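Local coordinates for protein aldehyde dehydrogenase (Trypanosoma brucei, PDB 5NNO) that probably oxidises aldehydes to carboxylic acids with NAD+ as hydride acceptor, and here holds NAD and a benzoxaborole aldehyde together, at residues A394-S399 against D421-A426; A255-I260 against E365-I370; T221-G226 against G442-R447. All coordinates share one frame; numbering follows the deposited sequence.

Contact 1 of 3, residues A394-S399 against D421-A426; sequences ALYVFS and DVVVHA. Unlike the reference sequence in segment 394-399: Ala394 (reference Ser). With 92N (4-[(1-oxidanyl-3~{H}-2,1-benzoxaborol-5-yl)oxy]benzaldehyde), chain D.
Tyr396 lays one face of its ring against Val422, whose CG1 methyl sits over the centre of the ring in a CH-pi contact, 3.7 Å from the centroid and 13° off the normal. The two side chains cross at about a right angle. CG of Tyr396 lies opposite its own carbonyl carbon (chi1 -58°), as CG1 of Val422 does opposite its own, which brings the methyl squarely onto the ring. A branched valine suits this place, since the same CG1 also reaches the edge of the Phe398 ring, 4.1 Å from its CE1. Phe398 CZ in turn comes to 3.7 Å from the backbone N of Asp421.

At the far end of the tyrosine the contact turns polar. Val423 N donates to Tyr396 OH at 3.1 Å with a bent N-H...O angle of 143°, and the hydroxyl is also hydrogen-bonded to the carbonyl O of Ile260. The edge of His425 comes close to the same oxygen, CE1 lying 3.6 Å from Tyr396 OH, while Ala394, serine in the reference sequence, sets its methyl near the same imidazole carbon. Asp421 OD1 takes the N-H of Val422 on its anti side at 2.9 Å, and OD2 forms a salt bridge with Arg473 of the second subunit.

The 421-426 loop carries Val423, Val424 and Ala426 to the bound benzoxaborole aldehyde, with Ala426 CB 3.6 Å from its C12. A buried phenol with two backbone partners therefore ties strand 394-398 to this pocket wall: the aromatic face supplies apolar packing, and the hydroxyl satisfies a backbone N-H at the turn.

Contact 2 of 3, residues A255-I260 against E365-I370; sequences AGQTSI and EIFGPI. Unlike the reference sequence in segment 255-260: Ser259 (reference Cys). With NAD (nicotinamide-adenine-dinucleotide), chain C; 92N (4-[(1-oxidanyl-3~{H}-2,1-benzoxaborol-5-yl)oxy]benzaldehyde), chain D.
Phe367 packs one ring face against the backbone of Gln257; its CB points alongside the partner loop, and the ring then closes in on it. With CG roughly anti to the backbone N (chi1 -152°), the ring starts at CG, 4.1 Å from Gln257 CA. CD2 and CE2 pass along Gln257, CE2 3.9 Å from its CB, which makes a CH-pi contact over the face. On the other flank CD1 lies near Thr258 N, CE1 comes to 3.2 Å from Thr258 N, and CZ ends near the carbonyl group of Gln257. The ribose of NAD lies over the opposite face, its C3D offset toward the rim, while Ser259 N meets the ring edge in plane. A flat phenylalanine suits a slot between loop and cofactor.

Glu365, fully extended, grips both ribose hydroxyls: NAD O3D donates to OE1 at 2.7 Å and O2D to OE2 at 2.9 Å. Ser259, which replaces the predicted catalytic cysteine, gives its N-H to the aldehyde oxygen of the bound benzoxaborole at 2.9 Å, consistent with the oxyanion hole of aldehyde dehydrogenases. Farther along, Gly256 CA makes a CA-H...O contact to Gly368 O at 3.5 Å; Gly256 has a positive phi, and a CB there would run into that oxygen.

Segment 255-260 joins helix 240-252 to strand 264-268. Segment 365-370 leads into strand 370-376, which pairs in parallel with 264-268; Pro369 rests on helix 319-327 and strand 346-353.

Contact 3 of 3, residues T221-G226 against G442-R447; sequences TLELGG and GAYHGR. With NAD (nicotinamide-adenine-dinucleotide), chain C.
Glu223 turns its carboxylate to the edge of the Tyr444 ring, with the two planes 60° apart. OE2 lies near the plane of the ring, 3.3 Å from Tyr444 CD1 and 3.5 Å from its CE1, so the oxygen faces the slightly positive ring hydrogens rather than the pi cloud. A bend at chi2 (-72°) carries the acid toward the tyrosine, and the CD carbon follows, 3.6 Å from Tyr444 CE1. The tyrosine takes the first torsion that puts CG between its own backbone N and carbonyl carbon (chi1 80°), and His445 points the edge of its imidazole at one face of the ring, ND1 over the centre.

The other carboxylate oxygen looks to the cofactor: NAD N7N makes a weak hydrogen bond to Glu223 OE1 at 3.4 Å, and another weak one to Leu224 O. Glu223 is the predicted active-site glutamate, and this pose places its acid between the nicotinamide amide and the tyrosine. Gly225 CA passes 3.3 Å from NAD O2D, an approach its lack of a side chain permits. Thr221 turns its CG2 methyl to the backbone, 4.2 Å from Gly442 C, while its hydroxyl is hydrogen-bonded to His196. Glycine suits position 442: a CB would press on Thr221 OG1, and these backbone angles would jam it against the preceding carbonyl O.

Strand 220-223 runs between strand 196-200, parallel to it, and the short antiparallel strand 440-441; from there 442-447 crosses to helix 447-452, with the Tyr444 ring packed on helix 132-143 and on Leu198.

The three contacts gather round the probable catalytic centre. Contact 2 supplies its middle, carrying Ser259 in place of the predicted nucleophile, and touches both NAD and the aldehyde ligand. Contact 1, about 15 Å away between centres, adds Val423, Val424 and Ala426 to the aldehyde pocket and joins contact 2 through Tyr396 OH, 2.5 Å from Ile260 O in a probable hydrogen bond, and through Ala426 packing on Ile260. Contact 3, about 18 Å from contact 2, centre to centre, brings Glu223 to about 7 Å from Ser259, side chain to side chain, and shares NAD with it; Glu365 OE1 lies 3.1 Å from Gly226 N in a weak hydrogen bond. Contacts 1 and 3 meet where Ala426 O approaches His445 CD2.

Contact 1 of 3, residues A394-S399 against D421-A426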
loop_
_atom_site.group_PDB
_atom_site.type_symbol
_atom_site.label_atom_id
_atom_site.label_comp_id
_atom_site.label_asym_id
_atom_site.label_seq_id
_atom_site.Cartn_x
_atom_site.Cartn_y
_atom_site.Cartn_z
ATOM N N ALA A 394 -2.417 18.671 -0.570
ATOM C CA ALA A 394 -2.318 19.458 -1.801
ATOM C C ALA A 394 -1.330 20.579 -1.643
ATOM O O ALA A 394 -1.180 21.122 -0.566
ATOM C CB ALA A 394 -3.673 20.015 -2.182
ATOM N N LEU A 395 -0.627 20.887 -2.723
ATOM C CA LEU A 395 0.278 22.022 -2.764
ATOM C C LEU A 395 -0.037 22.755 -4.029
ATOM O O LEU A 395 -0.164 22.143 -5.098
ATOM C CB LEU A 395 1.760 21.595 -2.769
ATOM C CG LEU A 395 2.793 22.702 -2.938
ATOM C CD1 LEU A 395 2.720 23.701 -1.788
ATOM C CD2 LEU A 395 4.191 22.141 -3.060
ATOM N N TYR A 396 -0.153 24.069 -3.910
ATOM C CA TYR A 396 -0.540 24.934 -5.021
ATOM C C TYR A 396 0.533 25.990 -5.242
ATOM O O TYR A 396 1.071 26.543 -4.285
ATOM C CB TYR A 396 -1.874 25.604 -4.724
ATOM C CG TYR A 396 -2.998 24.621 -4.453
ATOM C CD1 TYR A 396 -3.352 23.695 -5.406
ATOM C CD2 TYR A 396 -3.723 24.640 -3.256
ATOM C CE1 TYR A 396 -4.367 22.802 -5.183
ATOM C CE2 TYR A 396 -4.743 23.743 -3.021
ATOM C CZ TYR A 396 -5.065 22.831 -3.991
ATOM O OH TYR A 396 -6.087 21.935 -3.802
ATOM N N VAL A 397 0.839 26.248 -6.511
ATOM C CA VAL A 397 1.805 27.272 -6.889
ATOM C C VAL A 397 1.171 28.151 -7.948
ATOM O O VAL A 397 0.796 27.648 -9.005
ATOM C CB VAL A 397 3.106 26.677 -7.458
ATOM C CG1 VAL A 397 4.121 27.788 -7.704
ATOM C CG2 VAL A 397 3.677 25.618 -6.515
ATOM N N PHE A 398 1.046 29.452 -7.666
ATOM C CA PHE A 398 0.660 30.438 -8.685
ATOM C C PHE A 398 1.918 31.112 -9.212
ATOM O O PHE A 398 2.630 31.762 -8.475
ATOM C CB PHE A 398 -0.367 31.403 -8.117
ATOM C CG PHE A 398 -1.728 30.778 -7.965
ATOM C CD1 PHE A 398 -2.014 29.984 -6.886
ATOM C CD2 PHE A 398 -2.705 30.945 -8.938
ATOM C CE1 PHE A 398 -3.254 29.382 -6.746
ATOM C CE2 PHE A 398 -3.952 30.349 -8.809
ATOM C CZ PHE A 398 -4.223 29.559 -7.704
ATOM N N SER A 399 2.210 30.890 -10.488
ATOM C CA SER A 399 3.433 31.390 -11.114
ATOM C C SER A 399 3.468 31.162 -12.629
ATOM O O SER A 399 2.849 30.226 -13.144
ATOM C CB SER A 399 4.688 30.782 -10.485
ATOM O OG SER A 399 5.834 31.133 -11.256
ATOM N N ASP A 421 -4.032 26.908 -10.279
ATOM C CA ASP A 421 -5.429 26.707 -9.866
ATOM C C ASP A 421 -5.450 25.945 -8.531
ATOM O O ASP A 421 -4.394 25.638 -7.978
ATOM C CB ASP A 421 -6.186 25.932 -10.946
ATOM C CG ASP A 421 -7.647 26.369 -11.105
ATOM O OD1 ASP A 421 -8.299 26.801 -10.121
ATOM O OD2 ASP A 421 -8.155 26.260 -12.237
ATOM N N VAL A 422 -6.643 25.667 -7.997
ATOM C CA VAL A 422 -6.817 24.852 -6.774
ATOM C C VAL A 422 -7.961 23.844 -6.926
ATOM O O VAL A 422 -8.878 24.067 -7.704
ATOM C CB VAL A 422 -7.082 25.707 -5.499
ATOM C CG1 VAL A 422 -5.963 26.716 -5.285
ATOM C CG2 VAL A 422 -8.421 26.429 -5.558
ATOM N N VAL A 423 -7.874 22.717 -6.197
ATOM C CA VAL A 423 -8.990 21.780 -6.006
ATOM C C VAL A 423 -9.245 20.874 -7.223
ATOM O O VAL A 423 -9.339 19.688 -7.063
ATOM C CB VAL A 423 -10.284 22.493 -5.523
ATOM C CG1 VAL A 423 -11.429 21.510 -5.269
ATOM C CG2 VAL A 423 -10.007 23.268 -4.243
ATOM N N VAL A 424 -9.329 21.439 -8.426
ATOM C CA VAL A 424 -9.777 20.703 -9.642
ATOM C C VAL A 424 -9.003 19.450 -10.043
ATOM O O VAL A 424 -9.540 18.630 -10.797
ATOM C CB VAL A 424 -9.804 21.589 -10.896
ATOM C CG1 VAL A 424 -10.883 22.658 -10.770
ATOM C CG2 VAL A 424 -8.429 22.185 -11.177
ATOM N N HIS A 425 -7.753 19.316 -9.596
ATOM C CA HIS A 425 -6.985 18.091 -9.824
ATOM C C HIS A 425 -7.740 16.863 -9.309
ATOM O O HIS A 425 -7.679 15.808 -9.914
ATOM C CB HIS A 425 -5.596 18.165 -9.171
ATOM C CG HIS A 425 -5.615 18.124 -7.677
ATOM N ND1 HIS A 425 -6.043 19.181 -6.907
ATOM C CD2 HIS A 425 -5.251 17.150 -6.807
ATOM C CE1 HIS A 425 -5.942 18.864 -5.628
ATOM N NE2 HIS A 425 -5.451 17.641 -5.539
ATOM N N ALA A 426 -8.454 17.040 -8.198
ATOM C CA ALA A 426 -9.257 16.016 -7.558
ATOM C C ALA A 426 -10.365 15.429 -8.431
ATOM O O ALA A 426 -10.755 14.267 -8.244
ATOM C CB ALA A 426 -9.844 16.562 -6.264
HETATM C C9 92N D . -13.815 20.710 -8.246
HETATM C C7 92N D . -14.551 17.185 -9.104
HETATM C C3 92N D . -14.099 17.574 -3.523
HETATM C C4 92N D . -13.627 16.621 -4.414
HETATM C C5 92N D . -14.202 17.173 -6.739
HETATM C C6 92N D . -14.490 16.494 -7.911
HETATM C C1 92N D . -12.511 16.816 -1.854
HETATM C C2 92N D . -13.549 17.661 -2.254
HETATM C C11 92N D . -13.956 18.541 -6.766
HETATM C C12 92N D . -12.583 15.786 -4.048
HETATM O O 92N D . -12.279 17.653 0.380
HETATM C C 92N D . -11.946 16.882 -0.496
HETATM C C13 92N D . -12.034 15.885 -2.780
HETATM O O1 92N D . -14.296 16.357 -5.607
HETATM C C10 92N D . -14.015 19.250 -7.968
HETATM C C8 92N D . -14.318 18.564 -9.155
HETATM O O3 92N D . -13.992 20.872 -9.681
HETATM B B 92N D . -14.277 19.646 -10.271
HETATM O O2 92N D . -14.453 19.503 -11.601
#

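Contact 2 of 3, residues A255-I260 against E365-I370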
loop_
_atom_site.group_PDB
_atom_site.type_symbol
_atom_site.label_atom_id
_atom_site.label_comp_id
_atom_site.label_asym_id
_atom_site.label_seq_id
_atom_site.Cartn_x
_atom_site.Cartn_y
_atom_site.Cartn_z
ATOM N N ALA A 255 -17.956 26.340 3.022
ATOM C CA ALA A 255 -17.371 27.208 4.065
ATOM C C ALA A 255 -15.967 26.767 4.476
ATOM O O ALA A 255 -15.677 26.625 5.663
ATOM C CB ALA A 255 -18.294 27.309 5.280
ATOM N N GLY A 256 -15.110 26.530 3.478
ATOM C CA GLY A 256 -13.713 26.062 3.699
ATOM C C GLY A 256 -13.470 24.593 4.059
ATOM O O GLY A 256 -12.319 24.132 4.109
ATOM N N GLN A 257 -14.541 23.834 4.279
ATOM C CA GLN A 257 -14.459 22.508 4.892
ATOM C C GLN A 257 -14.268 21.473 3.805
ATOM O O GLN A 257 -15.157 20.712 3.479
ATOM C CB GLN A 257 -15.721 22.258 5.701
ATOM C CG GLN A 257 -15.826 23.223 6.865
ATOM C CD GLN A 257 -17.217 23.313 7.442
ATOM O OE1 GLN A 257 -18.207 23.553 6.719
ATOM N NE2 GLN A 257 -17.306 23.131 8.760
ATOM N N THR A 258 -13.073 21.532 3.244
ATOM C CA THR A 258 -12.625 20.771 2.101
ATOM C C THR A 258 -11.132 20.499 2.330
ATOM O O THR A 258 -10.376 21.412 2.644
ATOM C CB THR A 258 -12.812 21.567 0.787
ATOM O OG1 THR A 258 -14.172 22.038 0.688
ATOM C CG2 THR A 258 -12.498 20.716 -0.412
ATOM N N SER A 259 -10.713 19.247 2.158
ATOM C CA SER A 259 -9.372 18.812 2.549
ATOM C C SER A 259 -8.280 19.305 1.612
ATOM O O SER A 259 -7.119 19.475 2.023
ATOM C CB SER A 259 -9.328 17.277 2.642
ATOM O OG SER A 259 -9.345 16.648 1.364
ATOM N N ILE A 260 -8.656 19.497 0.353
ATOM C CA ILE A 260 -7.807 20.161 -0.629
ATOM C C ILE A 260 -7.970 21.696 -0.782
ATOM O O ILE A 260 -7.372 22.253 -1.714
ATOM C CB ILE A 260 -7.943 19.498 -2.020
ATOM C CG1 ILE A 260 -9.391 19.565 -2.528
ATOM C CG2 ILE A 260 -7.378 18.085 -1.952
ATOM C CD1 ILE A 260 -9.636 18.849 -3.845
ATOM N N GLU A 365 -4.777 22.070 11.035
ATOM C CA GLU A 365 -5.596 22.256 9.833
ATOM C C GLU A 365 -6.821 23.101 10.160
ATOM O O GLU A 365 -7.490 22.857 11.168
ATOM C CB GLU A 365 -6.035 20.917 9.242
ATOM C CG GLU A 365 -6.772 21.071 7.911
ATOM C CD GLU A 365 -7.247 19.760 7.321
ATOM O OE1 GLU A 365 -6.889 18.684 7.877
ATOM O OE2 GLU A 365 -7.970 19.811 6.288
ATOM N N ILE A 366 -7.104 24.093 9.319
ATOM C CA ILE A 366 -8.145 25.090 9.627
ATOM C C ILE A 366 -9.527 24.490 9.357
ATOM O O ILE A 366 -10.393 24.444 10.237
ATOM C CB ILE A 366 -7.892 26.422 8.856
ATOM C CG1 ILE A 366 -6.762 27.216 9.543
ATOM C CG2 ILE A 366 -9.135 27.298 8.813
ATOM C CD1 ILE A 366 -6.015 28.175 8.630
ATOM N N PHE A 367 -9.698 24.015 8.133
ATOM C CA PHE A 367 -10.909 23.323 7.712
ATOM C C PHE A 367 -12.134 24.222 7.928
ATOM O O PHE A 367 -13.145 23.846 8.514
ATOM C CB PHE A 367 -11.012 21.939 8.417
ATOM C CG PHE A 367 -11.779 20.919 7.618
ATOM C CD1 PHE A 367 -11.343 20.553 6.352
ATOM C CD2 PHE A 367 -12.952 20.362 8.112
ATOM C CE1 PHE A 367 -12.054 19.655 5.593
ATOM C CE2 PHE A 367 -13.664 19.446 7.355
ATOM C CZ PHE A 367 -13.213 19.088 6.094
ATOM N N GLY A 368 -11.996 25.435 7.419
ATOM C CA GLY A 368 -12.933 26.518 7.696
ATOM C C GLY A 368 -12.606 27.738 6.854
ATOM O O GLY A 368 -11.691 27.705 6.033
ATOM N N PRO A 369 -13.341 28.833 7.043
ATOM C CA PRO A 369 -13.207 29.973 6.135
ATOM C C PRO A 369 -12.027 30.939 6.435
ATOM O O PRO A 369 -11.804 31.876 5.678
ATOM C CB PRO A 369 -14.562 30.677 6.288
ATOM C CG PRO A 369 -15.420 29.738 7.095
ATOM C CD PRO A 369 -14.464 29.034 7.963
ATOM N N ILE A 370 -11.267 30.675 7.497
ATOM C CA ILE A 370 -10.076 31.448 7.887
ATOM C C ILE A 370 -8.906 31.196 6.916
ATOM O O ILE A 370 -8.503 30.040 6.728
ATOM C CB ILE A 370 -9.649 31.046 9.335
ATOM C CG1 ILE A 370 -10.806 31.205 10.351
ATOM C CG2 ILE A 370 -8.435 31.814 9.823
ATOM C CD1 ILE A 370 -11.463 32.589 10.371
HETATM P PA NAD C . -14.450 12.556 11.279
HETATM O O1A NAD C . -13.949 12.823 12.685
HETATM O O2A NAD C . -15.893 12.791 10.874
HETATM O O5B NAD C . -14.070 11.019 10.942
HETATM C C5B NAD C . -14.524 10.330 9.772
HETATM C C4B NAD C . -15.158 8.981 10.119
HETATM O O4B NAD C . -14.482 8.409 11.250
HETATM C C3B NAD C . -16.653 9.049 10.459
HETATM O O3B NAD C . -17.398 8.086 9.696
HETATM C C2B NAD C . -16.740 8.735 11.939
HETATM O O2B NAD C . -17.894 7.948 12.251
HETATM C C1B NAD C . -15.448 7.963 12.201
HETATM N N9A NAD C . -14.915 8.095 13.581
HETATM C C8A NAD C . -14.836 9.194 14.368
HETATM N N7A NAD C . -14.296 8.877 15.581
HETATM C C5A NAD C . -14.020 7.555 15.561
HETATM C C6A NAD C . -13.444 6.558 16.487
HETATM N N6A NAD C . -13.044 6.938 17.705
HETATM N N1A NAD C . -13.333 5.274 16.089
HETATM C C2A NAD C . -13.731 4.878 14.865
HETATM N N3A NAD C . -14.265 5.730 13.969
HETATM C C4A NAD C . -14.433 7.050 14.252
HETATM O O3 NAD C . -13.527 13.440 10.308
HETATM P PN NAD C . -13.448 15.030 10.563
HETATM O O1N NAD C . -12.544 15.309 11.746
HETATM O O2N NAD C . -14.843 15.592 10.607
HETATM O O5D NAD C . -12.662 15.477 9.228
HETATM C C5D NAD C . -11.249 15.420 9.368
HETATM C C4D NAD C . -10.460 15.408 8.081
HETATM O O4D NAD C . -11.015 14.669 6.994
HETATM C C3D NAD C . -10.277 16.810 7.563
HETATM O O3D NAD C . -9.181 17.389 8.263
HETATM C C2D NAD C . -10.033 16.582 6.089
HETATM O O2D NAD C . -8.742 17.060 5.728
HETATM C C1D NAD C . -10.193 15.064 5.898
HETATM N N1N NAD C . -10.763 14.761 4.589
HETATM C C2N NAD C . -10.000 14.190 3.631
HETATM C C3N NAD C . -10.526 13.931 2.358
HETATM C C7N NAD C . -9.728 13.294 1.255
HETATM O O7N NAD C . -10.312 12.600 0.443
HETATM N N7N NAD C . -8.412 13.490 1.169
HETATM C C4N NAD C . -11.851 14.268 2.105
HETATM C C5N NAD C . -12.610 14.846 3.106
HETATM C C6N NAD C . -12.041 15.089 4.346
HETATM C C9 92N D . -13.815 20.710 -8.246
HETATM C C7 92N D . -14.551 17.185 -9.104
HETATM C C3 92N D . -14.099 17.574 -3.523
HETATM C C4 92N D . -13.627 16.621 -4.414
HETATM C C5 92N D . -14.202 17.173 -6.739
HETATM C C6 92N D . -14.490 16.494 -7.911
HETATM C C1 92N D . -12.511 16.816 -1.854
HETATM C C2 92N D . -13.549 17.661 -2.254
HETATM C C11 92N D . -13.956 18.541 -6.766
HETATM C C12 92N D . -12.583 15.786 -4.048
HETATM O O 92N D . -12.279 17.653 0.380
HETATM C C 92N D . -11.946 16.882 -0.496
HETATM C C13 92N D . -12.034 15.885 -2.780
HETATM O O1 92N D . -14.296 16.357 -5.607
HETATM C C10 92N D . -14.015 19.250 -7.968
HETATM C C8 92N D . -14.318 18.564 -9.155
HETATM O O3 92N D . -13.992 20.872 -9.681
HETATM B B 92N D . -14.277 19.646 -10.271
HETATM O O2 92N D . -14.453 19.503 -11.601
#

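Contact 3 of 3, residues T221-G226 against G442-R447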
loop_
_atom_site.group_PDB
_atom_site.type_symbol
_atom_site.label_atom_id
_atom_site.label_comp_id
_atom_site.label_asym_id
_atom_site.label_seq_id
_atom_site.Cartn_x
_atom_site.Cartn_y
_atom_site.Cartn_z
ATOM N N THR A 221 -6.135 2.128 2.890
ATOM C CA THR A 221 -5.965 3.330 2.129
ATOM C C THR A 221 -6.597 4.466 2.985
ATOM O O THR A 221 -7.781 4.425 3.310
ATOM C CB THR A 221 -6.637 3.217 0.740
ATOM O OG1 THR A 221 -5.870 2.325 -0.080
ATOM C CG2 THR A 221 -6.716 4.582 0.047
ATOM N N LEU A 222 -5.777 5.450 3.355
ATOM C CA LEU A 222 -6.123 6.472 4.336
ATOM C C LEU A 222 -6.103 7.834 3.639
ATOM O O LEU A 222 -5.064 8.287 3.168
ATOM C CB LEU A 222 -5.145 6.459 5.530
ATOM C CG LEU A 222 -4.850 5.175 6.354
ATOM C CD1 LEU A 222 -3.898 5.554 7.466
ATOM C CD2 LEU A 222 -6.079 4.519 6.949
ATOM N N GLU A 223 -7.267 8.469 3.574
ATOM C CA GLU A 223 -7.443 9.746 2.887
ATOM C C GLU A 223 -7.597 10.871 3.890
ATOM O O GLU A 223 -8.685 11.067 4.433
ATOM C CB GLU A 223 -8.685 9.688 1.990
ATOM C CG GLU A 223 -8.505 8.785 0.795
ATOM C CD GLU A 223 -7.579 9.374 -0.244
ATOM O OE1 GLU A 223 -7.396 10.610 -0.227
ATOM O OE2 GLU A 223 -7.037 8.578 -1.061
ATOM N N LEU A 224 -6.512 11.598 4.135
ATOM C CA LEU A 224 -6.422 12.492 5.302
ATOM C C LEU A 224 -6.157 13.961 4.906
ATOM O O LEU A 224 -6.332 14.353 3.755
ATOM C CB LEU A 224 -5.379 11.956 6.289
ATOM C CG LEU A 224 -5.427 10.422 6.487
ATOM C CD1 LEU A 224 -4.195 9.940 7.244
ATOM C CD2 LEU A 224 -6.707 10.044 7.202
ATOM N N GLY A 225 -5.781 14.784 5.876
ATOM C CA GLY A 225 -5.548 16.187 5.630
ATOM C C GLY A 225 -4.231 16.731 6.121
ATOM O O GLY A 225 -3.237 16.017 6.235
ATOM N N GLY A 226 -4.274 18.016 6.454
ATOM C CA GLY A 226 -3.113 18.848 6.661
ATOM C C GLY A 226 -3.380 20.216 6.068
ATOM O O GLY A 226 -4.497 20.533 5.636
ATOM N N GLY A 442 -1.782 5.559 0.073
ATOM C CA GLY A 442 -2.613 5.020 -0.979
ATOM C C GLY A 442 -3.299 6.115 -1.772
ATOM O O GLY A 442 -3.241 7.300 -1.424
ATOM N N ALA A 443 -3.929 5.692 -2.864
ATOM C CA ALA A 443 -4.611 6.573 -3.764
ATOM C C ALA A 443 -5.760 5.824 -4.473
ATOM O O ALA A 443 -5.790 4.598 -4.504
ATOM C CB ALA A 443 -3.620 7.164 -4.752
ATOM N N TYR A 444 -6.721 6.585 -4.978
ATOM C CA TYR A 444 -7.864 6.038 -5.683
ATOM C C TYR A 444 -8.401 7.042 -6.712
ATOM O O TYR A 444 -7.760 8.079 -6.941
ATOM C CB TYR A 444 -8.912 5.540 -4.671
ATOM C CG TYR A 444 -9.851 6.540 -4.012
ATOM C CD1 TYR A 444 -9.377 7.513 -3.141
ATOM C CD2 TYR A 444 -11.237 6.446 -4.193
ATOM C CE1 TYR A 444 -10.248 8.412 -2.522
ATOM C CE2 TYR A 444 -12.108 7.327 -3.569
ATOM C CZ TYR A 444 -11.613 8.307 -2.731
ATOM O OH TYR A 444 -12.474 9.168 -2.106
ATOM N N HIS A 445 -9.560 6.715 -7.294
ATOM C CA HIS A 445 -10.164 7.292 -8.517
ATOM C C HIS A 445 -9.801 6.454 -9.744
ATOM O O HIS A 445 -8.615 6.278 -10.049
ATOM C CB HIS A 445 -9.800 8.763 -8.795
ATOM C CG HIS A 445 -10.319 9.728 -7.781
ATOM N ND1 HIS A 445 -10.813 9.335 -6.556
ATOM C CD2 HIS A 445 -10.379 11.079 -7.786
ATOM C CE1 HIS A 445 -11.181 10.401 -5.862
ATOM N NE2 HIS A 445 -10.932 11.471 -6.591
ATOM N N GLY A 446 -10.825 5.925 -10.428
ATOM C CA GLY A 446 -10.685 5.375 -11.787
ATOM C C GLY A 446 -9.851 4.111 -11.821
ATOM O O GLY A 446 -10.091 3.207 -11.051
ATOM N N ARG A 447 -8.835 4.073 -12.675
ATOM C CA ARG A 447 -7.825 3.014 -12.659
ATOM C C ARG A 447 -7.185 2.764 -11.291
ATOM O O ARG A 447 -6.796 1.631 -10.984
ATOM C CB ARG A 447 -6.703 3.324 -13.677
ATOM C CG ARG A 447 -5.757 2.145 -13.939
ATOM C CD ARG A 447 -4.594 2.551 -14.870
ATOM N NE ARG A 447 -4.970 2.519 -16.297
ATOM C CZ ARG A 447 -4.897 1.457 -17.100
ATOM N NH1 ARG A 447 -4.473 0.275 -16.670
ATOM N NH2 ARG A 447 -5.285 1.584 -18.367
HETATM P PA NAD C . -14.450 12.556 11.279
HETATM O O1A NAD C . -13.949 12.823 12.685
HETATM O O2A NAD C . -15.893 12.791 10.874
HETATM O O5B NAD C . -14.070 11.019 10.942
HETATM C C5B NAD C . -14.524 10.330 9.772
HETATM C C4B NAD C . -15.158 8.981 10.119
HETATM O O4B NAD C . -14.482 8.409 11.250
HETATM C C3B NAD C . -16.653 9.049 10.459
HETATM O O3B NAD C . -17.398 8.086 9.696
HETATM C C2B NAD C . -16.740 8.735 11.939
HETATM O O2B NAD C . -17.894 7.948 12.251
HETATM C C1B NAD C . -15.448 7.963 12.201
HETATM N N9A NAD C . -14.915 8.095 13.581
HETATM C C8A NAD C . -14.836 9.194 14.368
HETATM N N7A NAD C . -14.296 8.877 15.581
HETATM C C5A NAD C . -14.020 7.555 15.561
HETATM C C6A NAD C . -13.444 6.558 16.487
HETATM N N6A NAD C . -13.044 6.938 17.705
HETATM N N1A NAD C . -13.333 5.274 16.089
HETATM C C2A NAD C . -13.731 4.878 14.865
HETATM N N3A NAD C . -14.265 5.730 13.969
HETATM C C4A NAD C . -14.433 7.050 14.252
HETATM O O3 NAD C . -13.527 13.440 10.308
HETATM P PN NAD C . -13.448 15.030 10.563
HETATM O O1N NAD C . -12.544 15.309 11.746
HETATM O O2N NAD C . -14.843 15.592 10.607
HETATM O O5D NAD C . -12.662 15.477 9.228
HETATM C C5D NAD C . -11.249 15.420 9.368
HETATM C C4D NAD C . -10.460 15.408 8.081
HETATM O O4D NAD C . -11.015 14.669 6.994
HETATM C C3D NAD C . -10.277 16.810 7.563
HETATM O O3D NAD C . -9.181 17.389 8.263
HETATM C C2D NAD C . -10.033 16.582 6.089
HETATM O O2D NAD C . -8.742 17.060 5.728
HETATM C C1D NAD C . -10.193 15.064 5.898
HETATM N N1N NAD C . -10.763 14.761 4.589
HETATM C C2N NAD C . -10.000 14.190 3.631
HETATM C C3N NAD C . -10.526 13.931 2.358
HETATM C C7N NAD C . -9.728 13.294 1.255
HETATM O O7N NAD C . -10.312 12.600 0.443
HETATM N N7N NAD C . -8.412 13.490 1.169
HETATM C C4N NAD C . -11.851 14.268 2.105
HETATM C C5N NAD C . -12.610 14.846 3.106
HETATM C C6N NAD C . -12.041 15.089 4.346
#